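Local coordinates for protein HpuA (Kingella denitrificans ATCC 33394, PDB 5EC6) that probably acts at the outer membrane as a lipoprotein receptor that binds haemoglobin as part of haem-iron acquisition, at residues I16-A21 and M107-S112; K79-G84 and G114-C119; A140-S145 and L182-D187. All coordinates share one frame; numbering follows the deposited sequence.

Interaction 1 (I16-A21 and M107-S112)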
ATOM      1  N   ILE A  16      -7.176  17.349 -15.973  1.00 43.83           N
ATOM      2  CA  ILE A  16      -7.199  16.948 -14.564  1.00 39.57           C
ATOM      3  C   ILE A  16      -7.117  18.210 -13.717  1.00 35.03           C
ATOM      4  O   ILE A  16      -6.275  19.038 -13.950  1.00 40.03           O
ATOM      5  CB  ILE A  16      -6.070  15.951 -14.242  1.00 40.53           C
ATOM      6  CG1 ILE A  16      -6.212  14.710 -15.147  1.00 45.65           C
ATOM      7  CG2 ILE A  16      -6.139  15.516 -12.775  1.00 39.27           C
ATOM      8  CD1 ILE A  16      -4.937  13.921 -15.382  1.00 48.66           C
ATOM      9  N   PRO A  17      -8.003  18.364 -12.738  1.00 31.86           N
ATOM     10  CA  PRO A  17      -7.964  19.539 -11.896  1.00 29.56           C
ATOM     11  C   PRO A  17      -6.770  19.585 -10.949  1.00 31.33           C
ATOM     12  O   PRO A  17      -6.197  18.542 -10.623  1.00 29.27           O
ATOM     13  CB  PRO A  17      -9.258  19.460 -11.104  1.00 33.77           C
ATOM     14  CG  PRO A  17      -9.722  18.065 -11.216  1.00 33.76           C
ATOM     15  CD  PRO A  17      -9.185  17.528 -12.488  1.00 34.16           C
ATOM     16  N   VAL A  18      -6.421  20.792 -10.506  1.00 29.32           N
ATOM     17  CA  VAL A  18      -5.307  20.995  -9.617  1.00 26.49           C
ATOM     18  C   VAL A  18      -5.820  20.713  -8.225  1.00 27.33           C
ATOM     19  O   VAL A  18      -6.862  21.232  -7.823  1.00 26.84           O
ATOM     20  CB  VAL A  18      -4.727  22.430  -9.739  1.00 25.57           C
ATOM     21  CG1 VAL A  18      -3.697  22.706  -8.645  1.00 27.06           C
ATOM     22  CG2 VAL A  18      -4.106  22.591 -11.110  1.00 27.59           C
ATOM     23  N   LEU A  19      -5.091  19.882  -7.457  1.00 23.77           N
ATOM     24  CA  LEU A  19      -5.538  19.555  -6.131  1.00 23.60           C
ATOM     25  C   LEU A  19      -5.018  20.560  -5.097  1.00 22.93           C
ATOM     26  O   LEU A  19      -3.810  20.771  -4.963  1.00 23.17           O
ATOM     27  CB  LEU A  19      -5.059  18.140  -5.776  1.00 21.79           C
ATOM     28  CG  LEU A  19      -5.545  17.574  -4.433  1.00 22.85           C
ATOM     29  CD1 LEU A  19      -7.044  17.374  -4.403  1.00 22.81           C
ATOM     30  CD2 LEU A  19      -4.810  16.281  -4.105  1.00 22.19           C
ATOM     31  N   ARG A  20      -5.935  21.175  -4.365  1.00 23.73           N
ATOM     32  CA  ARG A  20      -5.577  22.063  -3.288  1.00 24.79           C
ATOM     33  C   ARG A  20      -5.368  21.367  -1.949  1.00 23.20           C
ATOM     34  O   ARG A  20      -6.144  20.478  -1.560  1.00 24.89           O
ATOM     35  CB  ARG A  20      -6.628  23.179  -3.134  1.00 27.70           C
ATOM     36  CG  ARG A  20      -6.690  24.094  -4.365  1.00 32.90           C
ATOM     37  CD  ARG A  20      -7.725  25.229  -4.214  1.00 40.05           C
ATOM     38  NE  ARG A  20      -8.996  24.735  -3.686  1.00 49.39           N
ATOM     39  CZ  ARG A  20      -9.926  24.056  -4.372  1.00 54.81           C
ATOM     40  NH1 ARG A  20      -9.797  23.794  -5.669  1.00 61.94           N
ATOM     41  NH2 ARG A  20     -11.023  23.647  -3.748  1.00 62.07           N
ATOM     42  N   ALA A  21      -4.391  21.863  -1.222  1.00 23.93           N
ATOM     43  CA  ALA A  21      -4.084  21.339   0.104  1.00 22.39           C
ATOM     44  C   ALA A  21      -5.230  21.519   1.064  1.00 27.33           C
ATOM     45  O   ALA A  21      -5.985  22.516   1.005  1.00 25.22           O
ATOM     46  CB  ALA A  21      -2.863  21.979   0.658  1.00 23.27           C
ATOM     47  N   MET A 107      -0.309  11.558 -12.933  1.00 20.41           N
ATOM     48  CA  MET A 107      -0.377  12.006 -11.557  1.00 21.68           C
ATOM     49  C   MET A 107      -1.161  13.305 -11.497  1.00 24.85           C
ATOM     50  O   MET A 107      -1.143  14.095 -12.462  1.00 26.87           O
ATOM     51  CB  MET A 107       1.024  12.229 -11.025  1.00 23.59           C
ATOM     52  CG  MET A 107       1.901  10.976 -11.121  1.00 22.48           C
ATOM     53  SD  MET A 107       3.578  11.184 -10.468  1.00 25.45           S
ATOM     54  CE  MET A 107       3.320  11.313  -8.720  1.00 23.62           C
ATOM     55  N   GLN A 108      -1.847  13.538 -10.406  1.00 21.61           N
ATOM     56  CA  GLN A 108      -2.631  14.769 -10.285  1.00 23.01           C
ATOM     57  C   GLN A 108      -1.748  15.923  -9.941  1.00 21.92           C
ATOM     58  O   GLN A 108      -0.980  15.881  -8.976  1.00 20.78           O
ATOM     59  CB  GLN A 108      -3.730  14.623  -9.254  1.00 22.41           C
ATOM     60  CG  GLN A 108      -4.654  15.871  -9.213  1.00 23.70           C
ATOM     61  CD  GLN A 108      -5.859  15.749  -8.317  1.00 24.81           C
ATOM     62  OE1 GLN A 108      -5.950  14.894  -7.442  1.00 24.65           O
ATOM     63  NE2 GLN A 108      -6.832  16.653  -8.516  1.00 24.57           N
ATOM     64  N   PRO A 109      -1.849  17.057 -10.709  1.00 21.88           N
ATOM     65  CA  PRO A 109      -1.104  18.229 -10.262  1.00 21.91           C
ATOM     66  C   PRO A 109      -1.622  18.856  -8.989  1.00 19.95           C
ATOM     67  O   PRO A 109      -2.809  18.815  -8.723  1.00 22.65           O
ATOM     68  CB  PRO A 109      -1.285  19.222 -11.435  1.00 24.26           C
ATOM     69  CG  PRO A 109      -2.562  18.838 -12.006  1.00 23.89           C
ATOM     70  CD  PRO A 109      -2.693  17.336 -11.872  1.00 24.40           C
ATOM     71  N   LEU A 110      -0.718  19.430  -8.208  1.00 22.02           N
ATOM     72  CA  LEU A 110      -1.016  20.010  -6.903  1.00 20.74           C
ATOM     73  C   LEU A 110      -0.862  21.533  -6.915  1.00 21.32           C
ATOM     74  O   LEU A 110      -0.086  22.080  -7.687  1.00 22.06           O
ATOM     75  CB  LEU A 110      -0.068  19.478  -5.825  1.00 21.76           C
ATOM     76  CG  LEU A 110       0.010  17.932  -5.762  1.00 19.99           C
ATOM     77  CD1 LEU A 110       1.024  17.523  -4.714  1.00 21.09           C
ATOM     78  CD2 LEU A 110      -1.374  17.338  -5.483  1.00 21.72           C
ATOM     79  N   ASP A 111      -1.530  22.169  -5.978  1.00 23.57           N
ATOM     80  CA  ASP A 111      -1.366  23.622  -5.756  1.00 25.16           C
ATOM     81  C   ASP A 111       0.085  24.116  -5.709  1.00 26.62           C
ATOM     82  O   ASP A 111       0.370  25.194  -6.232  1.00 24.20           O
ATOM     83  CB  ASP A 111      -2.161  24.098  -4.542  1.00 25.77           C
ATOM     84  CG  ASP A 111      -1.834  23.354  -3.250  1.00 24.74           C
ATOM     85  OD1 ASP A 111      -0.979  22.445  -3.252  1.00 23.86           O
ATOM     86  OD2 ASP A 111      -2.452  23.720  -2.232  1.00 27.62           O
ATOM     87  N   SER A 112       0.985  23.324  -5.121  1.00 22.53           N
ATOM     88  CA  SER A 112       2.423  23.610  -4.960  1.00 23.91           C
ATOM     89  C   SER A 112       3.267  23.508  -6.245  1.00 25.49           C
ATOM     90  O   SER A 112       4.468  23.892  -6.246  1.00 26.07           O
ATOM     91  CB  SER A 112       3.013  22.602  -3.966  1.00 22.71           C
ATOM     92  OG  SER A 112       2.865  21.319  -4.570  1.00 23.38           O
TER
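Pro17 and Gln108 meet through a side-chain to backbone hydrogen bond: Gln108 NE2 donates to Pro17 O over 2.9 Å, nearly straight at 169°. The acceptor lies in the Gln108 amide plane, whereas NE2 stands well above the Pro17 carbonyl plane. Gln108 swings CG away from its backbone N (chi1 -175°) and runs on extended, which takes it across Leu19 at about a right angle, with Leu19 CB packed 3.6 Å from Gln108 CD. Further along, Leu19 uses both backbone polar atoms. Its N donates to Pro109 O (2.8 Å), and its O accepts Asp111 N (2.9 Å). This pattern is that of a single parallel beta bridge, Leu19 opposite Leu110, by which the otherwise irregular N-terminal segment adds to the end of strand 104-109; beside the bridge Leu19 CB rests against Leu110 CD2 at 3.8 Å. Beyond it the carboxylate of Asp111 takes over. Ala21 N donates a hydrogen bond to Asp111 OD2 (2.9 Å), meeting it from above the carboxylate plane, and OD1 receives the hydroxyl of Tyr81, so each oxygen has its own partner; a weak bond from Ser112 N also reaches OD1. Val18 CG1 sits 3.5 Å from Asp111 N, and Ile16 CG2 covers the Gln108-Pro109 junction, 4.0 Å from Pro109 CD.

Interaction 2 (K79-G84 and G114-C119)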
ATOM      1  N   LYS A  79       2.471  20.028   3.467  1.00 21.07           N
ATOM      2  CA  LYS A  79       1.070  20.289   3.011  1.00 22.25           C
ATOM      3  C   LYS A  79       0.313  18.956   3.089  1.00 21.31           C
ATOM      4  O   LYS A  79       0.881  17.911   2.813  1.00 20.99           O
ATOM      5  CB  LYS A  79       1.001  20.829   1.605  1.00 24.12           C
ATOM      6  CG  LYS A  79       1.709  22.175   1.378  1.00 27.05           C
ATOM      7  CD  LYS A  79       1.018  23.268   2.145  1.00 33.36           C
ATOM      8  CE  LYS A  79       1.535  24.670   1.772  1.00 37.38           C
ATOM      9  NZ  LYS A  79       2.897  24.952   2.262  1.00 43.16           N
ATOM     10  N   TYR A  80      -0.963  19.024   3.429  1.00 20.49           N
ATOM     11  CA  TYR A  80      -1.836  17.853   3.515  1.00 20.88           C
ATOM     12  C   TYR A  80      -2.781  17.741   2.332  1.00 20.54           C
ATOM     13  O   TYR A  80      -3.326  18.743   1.841  1.00 22.77           O
ATOM     14  CB  TYR A  80      -2.681  17.929   4.775  1.00 19.80           C
ATOM     15  CG  TYR A  80      -1.971  17.756   6.088  1.00 19.86           C
ATOM     16  CD1 TYR A  80      -1.392  18.842   6.745  1.00 20.39           C
ATOM     17  CD2 TYR A  80      -1.900  16.532   6.704  1.00 18.24           C
ATOM     18  CE1 TYR A  80      -0.760  18.681   7.944  1.00 20.02           C
ATOM     19  CE2 TYR A  80      -1.303  16.372   7.916  1.00 19.76           C
ATOM     20  CZ  TYR A  80      -0.742  17.458   8.558  1.00 20.10           C
ATOM     21  OH  TYR A  80      -0.128  17.325   9.766  1.00 23.29           O
ATOM     22  N   TYR A  81      -2.983  16.517   1.872  1.00 19.65           N
ATOM     23  CA  TYR A  81      -3.825  16.217   0.716  1.00 19.31           C
ATOM     24  C   TYR A  81      -4.783  15.071   0.969  1.00 21.07           C
ATOM     25  O   TYR A  81      -4.445  14.107   1.659  1.00 19.55           O
ATOM     26  CB  TYR A  81      -3.009  15.910  -0.542  1.00 20.08           C
ATOM     27  CG  TYR A  81      -2.145  17.102  -0.947  1.00 19.68           C
ATOM     28  CD1 TYR A  81      -2.706  18.168  -1.688  1.00 22.30           C
ATOM     29  CD2 TYR A  81      -0.841  17.225  -0.494  1.00 20.74           C
ATOM     30  CE1 TYR A  81      -1.941  19.292  -1.977  1.00 20.96           C
ATOM     31  CE2 TYR A  81      -0.059  18.357  -0.796  1.00 19.70           C
ATOM     32  CZ  TYR A  81      -0.627  19.385  -1.513  1.00 21.58           C
ATOM     33  OH  TYR A  81       0.175  20.460  -1.813  1.00 22.90           O
ATOM     34  N   ASP A  82      -5.998  15.179   0.440  1.00 20.96           N
ATOM     35  CA  ASP A  82      -6.882  14.027   0.570  0.61 22.52           C
ATOM     36  C   ASP A  82      -6.665  13.021  -0.537  1.00 22.77           C
ATOM     37  O   ASP A  82      -6.057  13.291  -1.575  1.00 23.41           O
ATOM     38  CB  ASP A  82      -8.355  14.439   0.773  0.61 26.16           C
ATOM     39  CG  ASP A  82      -8.799  15.538  -0.149  0.61 29.48           C
ATOM     40  OD1 ASP A  82      -8.262  15.636  -1.243  0.61 31.77           O
ATOM     41  OD2 ASP A  82      -9.704  16.305   0.250  0.61 35.76           O
ATOM     42  N   PHE A  83      -7.126  11.807  -0.275  1.00 21.26           N
ATOM     43  CA  PHE A  83      -7.212  10.781  -1.277  1.00 20.96           C
ATOM     44  C   PHE A  83      -8.568  10.942  -1.965  1.00 25.61           C
ATOM     45  O   PHE A  83      -9.607  10.836  -1.317  1.00 27.69           O
ATOM     46  CB  PHE A  83      -7.097   9.411  -0.640  1.00 21.76           C
ATOM     47  CG  PHE A  83      -5.756   9.170   0.017  1.00 22.04           C
ATOM     48  CD1 PHE A  83      -4.629   8.957  -0.764  1.00 22.48           C
ATOM     49  CD2 PHE A  83      -5.613   9.186   1.425  1.00 21.81           C
ATOM     50  CE1 PHE A  83      -3.364   8.733  -0.163  1.00 22.05           C
ATOM     51  CE2 PHE A  83      -4.365   8.966   2.005  1.00 22.28           C
ATOM     52  CZ  PHE A  83      -3.254   8.741   1.221  1.00 21.45           C
ATOM     53  N   GLY A  84      -8.562  11.234  -3.240  1.00 26.57           N
ATOM     54  CA  GLY A  84      -9.855  11.439  -3.901  1.00 27.35           C
ATOM     55  C   GLY A  84      -9.911  10.827  -5.260  1.00 28.22           C
ATOM     56  O   GLY A  84      -9.193   9.890  -5.581  1.00 29.76           O
ATOM     57  N   GLY A 114       3.762  20.447  -7.291  1.00 21.99           N
ATOM     58  CA  GLY A 114       4.072  19.037  -7.224  1.00 21.99           C
ATOM     59  C   GLY A 114       3.001  18.203  -7.899  1.00 22.78           C
ATOM     60  O   GLY A 114       2.090  18.706  -8.558  1.00 22.04           O
ATOM     61  N   LYS A 115       3.120  16.877  -7.748  1.00 21.38           N
ATOM     62  CA  LYS A 115       2.085  15.970  -8.242  1.00 20.51           C
ATOM     63  C   LYS A 115       1.908  14.845  -7.202  1.00 19.42           C
ATOM     64  O   LYS A 115       2.812  14.576  -6.430  1.00 19.79           O
ATOM     65  CB  LYS A 115       2.432  15.325  -9.586  1.00 23.35           C
ATOM     66  CG  LYS A 115       2.846  16.312 -10.679  1.00 24.51           C
ATOM     67  CD  LYS A 115       3.171  15.583 -11.968  1.00 28.65           C
ATOM     68  CE  LYS A 115       3.700  16.511 -13.060  1.00 33.56           C
ATOM     69  NZ  LYS A 115       2.783  17.651 -13.274  1.00 37.96           N
ATOM     70  N   MET A 116       0.765  14.183  -7.288  1.00 20.24           N
ATOM     71  CA  MET A 116       0.460  13.057  -6.374  1.00 19.97           C
ATOM     72  C   MET A 116      -0.289  11.952  -7.044  1.00 19.54           C
ATOM     73  O   MET A 116      -1.146  12.135  -7.897  1.00 19.40           O
ATOM     74  CB  MET A 116      -0.328  13.588  -5.185  1.00 20.93           C
ATOM     75  CG  MET A 116      -0.718  12.547  -4.145  1.00 20.44           C
ATOM     76  SD  MET A 116      -1.663  13.360  -2.865  1.00 21.41           S
ATOM     77  CE  MET A 116      -2.158  11.964  -1.846  1.00 21.77           C
ATOM     78  N   ILE A 117       0.002  10.716  -6.625  1.00 19.11           N
ATOM     79  CA  ILE A 117      -0.870   9.606  -6.971  1.00 19.86           C
ATOM     80  C   ILE A 117      -0.881   8.583  -5.812  1.00 19.50           C
ATOM     81  O   ILE A 117       0.086   8.503  -5.015  1.00 18.44           O
ATOM     82  CB  ILE A 117      -0.362   8.929  -8.240  1.00 23.23           C
ATOM     83  CG1 ILE A 117      -1.487   8.055  -8.869  1.00 25.26           C
ATOM     84  CG2 ILE A 117       0.908   8.171  -7.977  1.00 23.12           C
ATOM     85  CD1 ILE A 117      -1.357   7.750 -10.313  1.00 27.64           C
ATOM     86  N   ALA A 118      -1.999   7.859  -5.713  1.00 19.49           N
ATOM     87  CA  ALA A 118      -2.187   6.794  -4.730  1.00 21.05           C
ATOM     88  C   ALA A 118      -2.982   5.663  -5.361  1.00 23.68           C
ATOM     89  O   ALA A 118      -3.499   5.770  -6.486  1.00 23.89           O
ATOM     90  CB  ALA A 118      -2.866   7.325  -3.506  1.00 22.23           C
ATOM     91  N   CYS A 119      -3.039   4.523  -4.691  1.00 24.37           N
ATOM     92  CA  CYS A 119      -3.807   3.373  -5.247  1.00 29.14           C
ATOM     93  C   CYS A 119      -5.285   3.701  -5.498  1.00 33.97           C
ATOM     94  O   CYS A 119      -5.928   4.392  -4.689  1.00 33.10           O
ATOM     95  CB  CYS A 119      -3.843   2.209  -4.293  1.00 29.65           C
ATOM     96  SG  CYS A 119      -4.106   0.555  -5.097  1.00 34.42           S
TER
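All three side-chain torsions of Met116 lie near 180° (chi1 -180°), a fully extended chain that carries SD and CE straight out from strand 115-118 to the segment 79-84. Phe83 turns CG beside its backbone N (chi1 -64°), which brings the CD1-CE1 side of the ring to the Met116 methyl and to Ala118. Tyr81 meets the sulfur through CB, 3.7 Å from Met116 SD; the centroid of its ring is 5.2 Å from SD, an oblique Met-aromatic contact. The methyl goes on to Phe83, CE to CE1 3.8 Å, where the two side chains cross at about a right angle. Two residues further along the strand, Ala118 CB meets the edge of the Phe83 ring close to its plane, 3.6 Å from CD1. The contact joins two sheets: strand 80-81 is an outermost strand of the antiparallel sheet it shares with 65-74, while 115-118 runs between 104-109 and 136-142. Tyr73 of strand 65-74 touches Met116 and Phe83 from its own sheet. No hydrogen bond crosses between the segments, so the two sheets are held here by dispersion and by burial of sulfur, methyl and ring carbon, with little directional demand on either backbone.

Interaction 3 (A140-S145 and L182-D187)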
ATOM      1  N   ALA A 140       2.913   7.982  -4.427  1.00 16.66           N
ATOM      2  CA  ALA A 140       4.102   8.836  -4.581  1.00 17.48           C
ATOM      3  C   ALA A 140       3.681  10.270  -4.612  1.00 18.61           C
ATOM      4  O   ALA A 140       2.598  10.600  -5.144  1.00 18.97           O
ATOM      5  CB  ALA A 140       4.842   8.520  -5.862  1.00 18.57           C
ATOM      6  N   TRP A 141       4.573  11.119  -4.098  1.00 18.20           N
ATOM      7  CA  TRP A 141       4.468  12.556  -4.249  1.00 17.80           C
ATOM      8  C   TRP A 141       5.707  13.030  -5.016  1.00 20.84           C
ATOM      9  O   TRP A 141       6.827  12.553  -4.781  1.00 20.54           O
ATOM     10  CB  TRP A 141       4.378  13.204  -2.897  1.00 18.09           C
ATOM     11  CG  TRP A 141       4.431  14.727  -2.851  1.00 19.12           C
ATOM     12  CD1 TRP A 141       3.381  15.585  -2.858  1.00 19.54           C
ATOM     13  CD2 TRP A 141       5.618  15.539  -2.682  1.00 20.90           C
ATOM     14  NE1 TRP A 141       3.820  16.899  -2.734  1.00 21.12           N
ATOM     15  CE2 TRP A 141       5.197  16.887  -2.605  1.00 20.79           C
ATOM     16  CE3 TRP A 141       6.977  15.251  -2.612  1.00 21.06           C
ATOM     17  CZ2 TRP A 141       6.099  17.934  -2.449  1.00 21.52           C
ATOM     18  CZ3 TRP A 141       7.881  16.310  -2.405  1.00 20.24           C
ATOM     19  CH2 TRP A 141       7.424  17.624  -2.334  1.00 22.50           C
ATOM     20  N   MET A 142       5.478  13.960  -5.927  1.00 19.80           N
ATOM     21  CA  MET A 142       6.580  14.598  -6.669  1.00 22.00           C
ATOM     22  C   MET A 142       6.622  16.069  -6.304  1.00 21.78           C
ATOM     23  O   MET A 142       5.579  16.715  -6.326  1.00 21.28           O
ATOM     24  CB  MET A 142       6.390  14.415  -8.157  1.00 24.29           C
ATOM     25  CG  MET A 142       7.453  15.143  -8.972  1.00 26.68           C
ATOM     26  SD  MET A 142       7.071  15.107 -10.742  1.00 32.71           S
ATOM     27  CE  MET A 142       7.812  13.526 -10.940  1.00 31.57           C
ATOM     28  N   SER A 143       7.816  16.586  -6.007  1.00 22.04           N
ATOM     29  CA  SER A 143       7.982  18.026  -5.728  1.00 22.93           C
ATOM     30  C   SER A 143       7.923  18.862  -7.026  1.00 22.00           C
ATOM     31  O   SER A 143       8.042  18.322  -8.146  1.00 21.67           O
ATOM     32  CB  SER A 143       9.280  18.326  -4.983  1.00 28.17           C
ATOM     33  OG  SER A 143      10.377  18.302  -5.858  1.00 30.95           O
ATOM     34  N   PRO A 144       7.666  20.177  -6.859  1.00 24.80           N
ATOM     35  CA  PRO A 144       7.840  21.068  -8.012  1.00 26.21           C
ATOM     36  C   PRO A 144       9.236  20.964  -8.631  1.00 25.10           C
ATOM     37  O   PRO A 144       9.380  21.158  -9.854  1.00 27.62           O
ATOM     38  CB  PRO A 144       7.546  22.454  -7.433  1.00 25.93           C
ATOM     39  CG  PRO A 144       7.452  22.314  -5.983  1.00 26.51           C
ATOM     40  CD  PRO A 144       7.145  20.885  -5.683  1.00 24.61           C
ATOM     41  N   SER A 145      10.230  20.617  -7.834  1.00 25.21           N
ATOM     42  CA  SER A 145      11.577  20.335  -8.389  1.00 25.27           C
ATOM     43  C   SER A 145      11.796  18.967  -9.048  1.00 27.62           C
ATOM     44  O   SER A 145      12.897  18.673  -9.508  1.00 30.85           O
ATOM     45  CB  SER A 145      12.647  20.671  -7.363  1.00 28.95           C
ATOM     46  OG  SER A 145      12.584  19.788  -6.252  1.00 41.74           O
ATOM     47  N   LEU A 182       4.918   0.394  -7.675  1.00 16.12           N
ATOM     48  CA  LEU A 182       4.765   1.719  -8.279  1.00 17.52           C
ATOM     49  C   LEU A 182       6.122   2.404  -8.324  1.00 18.15           C
ATOM     50  O   LEU A 182       6.850   2.484  -7.327  1.00 16.71           O
ATOM     51  CB  LEU A 182       3.780   2.551  -7.470  1.00 18.92           C
ATOM     52  CG  LEU A 182       3.780   4.063  -7.787  1.00 22.70           C
ATOM     53  CD1 LEU A 182       2.985   4.168  -9.058  1.00 25.39           C
ATOM     54  CD2 LEU A 182       3.156   4.900  -6.670  1.00 27.60           C
ATOM     55  N   ARG A 183       6.447   2.957  -9.508  1.00 17.55           N
ATOM     56  CA  ARG A 183       7.566   3.846  -9.661  1.00 16.59           C
ATOM     57  C   ARG A 183       7.049   5.149 -10.346  1.00 17.29           C
ATOM     58  O   ARG A 183       5.890   5.224 -10.786  1.00 17.33           O
ATOM     59  CB  ARG A 183       8.674   3.205 -10.519  1.00 17.41           C
ATOM     60  CG  ARG A 183       9.383   1.931  -9.900  1.00 13.22           C
ATOM     61  CD  ARG A 183      10.390   1.379 -10.877  1.00 23.62           C
ATOM     62  NE  ARG A 183      11.505   0.601 -10.310  1.00 24.00           N
ATOM     63  CZ  ARG A 183      12.074  -0.451 -10.884  1.00 27.00           C
ATOM     64  NH1 ARG A 183      11.615  -0.992 -12.057  1.00 24.04           N
ATOM     65  NH2 ARG A 183      13.027  -1.078 -10.215  1.00 28.84           N
ATOM     66  N   VAL A 184       7.901   6.168 -10.374  1.00 18.61           N
ATOM     67  CA  VAL A 184       7.618   7.394 -11.143  1.00 20.62           C
ATOM     68  C   VAL A 184       8.678   7.514 -12.227  1.00 22.17           C
ATOM     69  O   VAL A 184       9.874   7.508 -11.934  1.00 24.25           O
ATOM     70  CB  VAL A 184       7.583   8.638 -10.253  1.00 20.98           C
ATOM     71  CG1 VAL A 184       7.337   9.854 -11.168  1.00 20.96           C
ATOM     72  CG2 VAL A 184       6.503   8.539  -9.218  1.00 21.30           C
ATOM     73  N   LYS A 185       8.224   7.549 -13.470  1.00 23.27           N
ATOM     74  CA  LYS A 185       9.126   7.754 -14.607  1.00 30.14           C
ATOM     75  C   LYS A 185       8.579   8.891 -15.443  1.00 33.83           C
ATOM     76  O   LYS A 185       7.430   8.830 -15.881  1.00 32.33           O
ATOM     77  CB  LYS A 185       9.172   6.517 -15.487  1.00 35.31           C
ATOM     78  CG  LYS A 185       9.793   6.800 -16.868  1.00 41.81           C
ATOM     79  CD  LYS A 185      10.128   5.517 -17.616  1.00 46.66           C
ATOM     80  CE  LYS A 185       8.871   4.834 -18.125  1.00 47.19           C
ATOM     81  NZ  LYS A 185       9.273   3.541 -18.713  1.00 52.77           N
ATOM     82  N   ASN A 186       9.381   9.936 -15.653  1.00 38.87           N
ATOM     83  CA  ASN A 186       8.974  10.986 -16.602  1.00 43.22           C
ATOM     84  C   ASN A 186       7.584  11.492 -16.363  1.00 41.38           C
ATOM     85  O   ASN A 186       6.708  11.385 -17.243  1.00 45.59           O
ATOM     86  CB  ASN A 186       9.011  10.444 -18.031  1.00 52.48           C
ATOM     87  CG  ASN A 186      10.398  10.433 -18.605  1.00 56.65           C
ATOM     88  OD1 ASN A 186      10.838   9.427 -19.168  1.00 65.45           O
ATOM     89  ND2 ASN A 186      11.104  11.556 -18.462  1.00 60.23           N
ATOM     90  N   ASP A 187       7.377  12.046 -15.185  1.00 33.76           N
ATOM     91  CA  ASP A 187       6.115  12.676 -14.811  1.00 37.53           C
ATOM     92  C   ASP A 187       4.879  11.751 -14.699  1.00 34.26           C
ATOM     93  O   ASP A 187       3.787  12.212 -14.305  1.00 37.30           O
ATOM     94  CB  ASP A 187       5.823  13.908 -15.725  1.00 40.41           C
ATOM     95  CG  ASP A 187       6.390  15.201 -15.166  1.00 41.74           C
ATOM     96  OD1 ASP A 187       7.202  15.141 -14.213  1.00 37.61           O
ATOM     97  OD2 ASP A 187       6.021  16.283 -15.682  1.00 46.62           O
TER
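Ala140 and Met142 face Leu182 and Val184 across the inside of a curled, all-antiparallel beta structure, in which strand 174-185 also belongs to the eight-stranded barrel that closes against 298-308. The two strands are not hydrogen-bonded neighbours: their axes come within 8.5 Å and run the same way at 18°, and side chains make nearly all of the contact. Ala140 CB touches Val184 CG2 at 3.7 Å, and Leu182 CD2 sits 4.1 Å from the same CB. The other Val184 branch, CG1, meets the methyl of Met142, CE to CG1 3.7 Å. CG1 is anti to the backbone N (chi1 178°) and CG2 beside it, which splits the isopropyl group between the two partners. Met142 runs extended as far as SD and then bends (chi3 -84°), turning CE toward Val184 while SD lies 3.5 Å from Asp187 OD1, which also has a long, weak ion pair with Lys146 NZ.

Asp187 is presented by the tight turn at Asn186-Asp187, both with positive phi, close to a type I' hairpin turn into strand 188-191. Around this first shell, Val148 touches both Met142 and Val184, and Lys115 packs on Met142 and Asp187. Strand 115-118 holds the backbone of 136-142 by pairing with Ala140 and Met142. On the strand face turned away from Met142, Arg183 is held by several hydrogen bonds and a cation-pi contact with Phe231. Ser143 OG and Ser145 OG share a hydrogen bond of 2.7 Å, and Ser143 N lies over one face of the Trp141 indole, 3.6 Å above its plane and shifted toward the rim.

From the N terminus, 16-21 opens interaction 1, and the chain then passes through strands 48-57 and 65-74 before 79-84 opens interaction 2. Interaction 1 closes at 107-112 and interaction 2 at 114-119, so the two loops cross. Their second segments lie on strands 104-109 and 115-118, which follow each other in the chain and pair side by side; Gln108 N lies 3.0 Å from Met116 O, a probable hydrogen bond. Interaction 3 follows in series, from 140-145 to 182-187; strand 136-142 pairs with 115-118. Together they bring the N-terminal segment and the 80-81 sheet edge onto strands 104-109, 115-118 and 136-142, and pack the last of these against barrel strand 174-185.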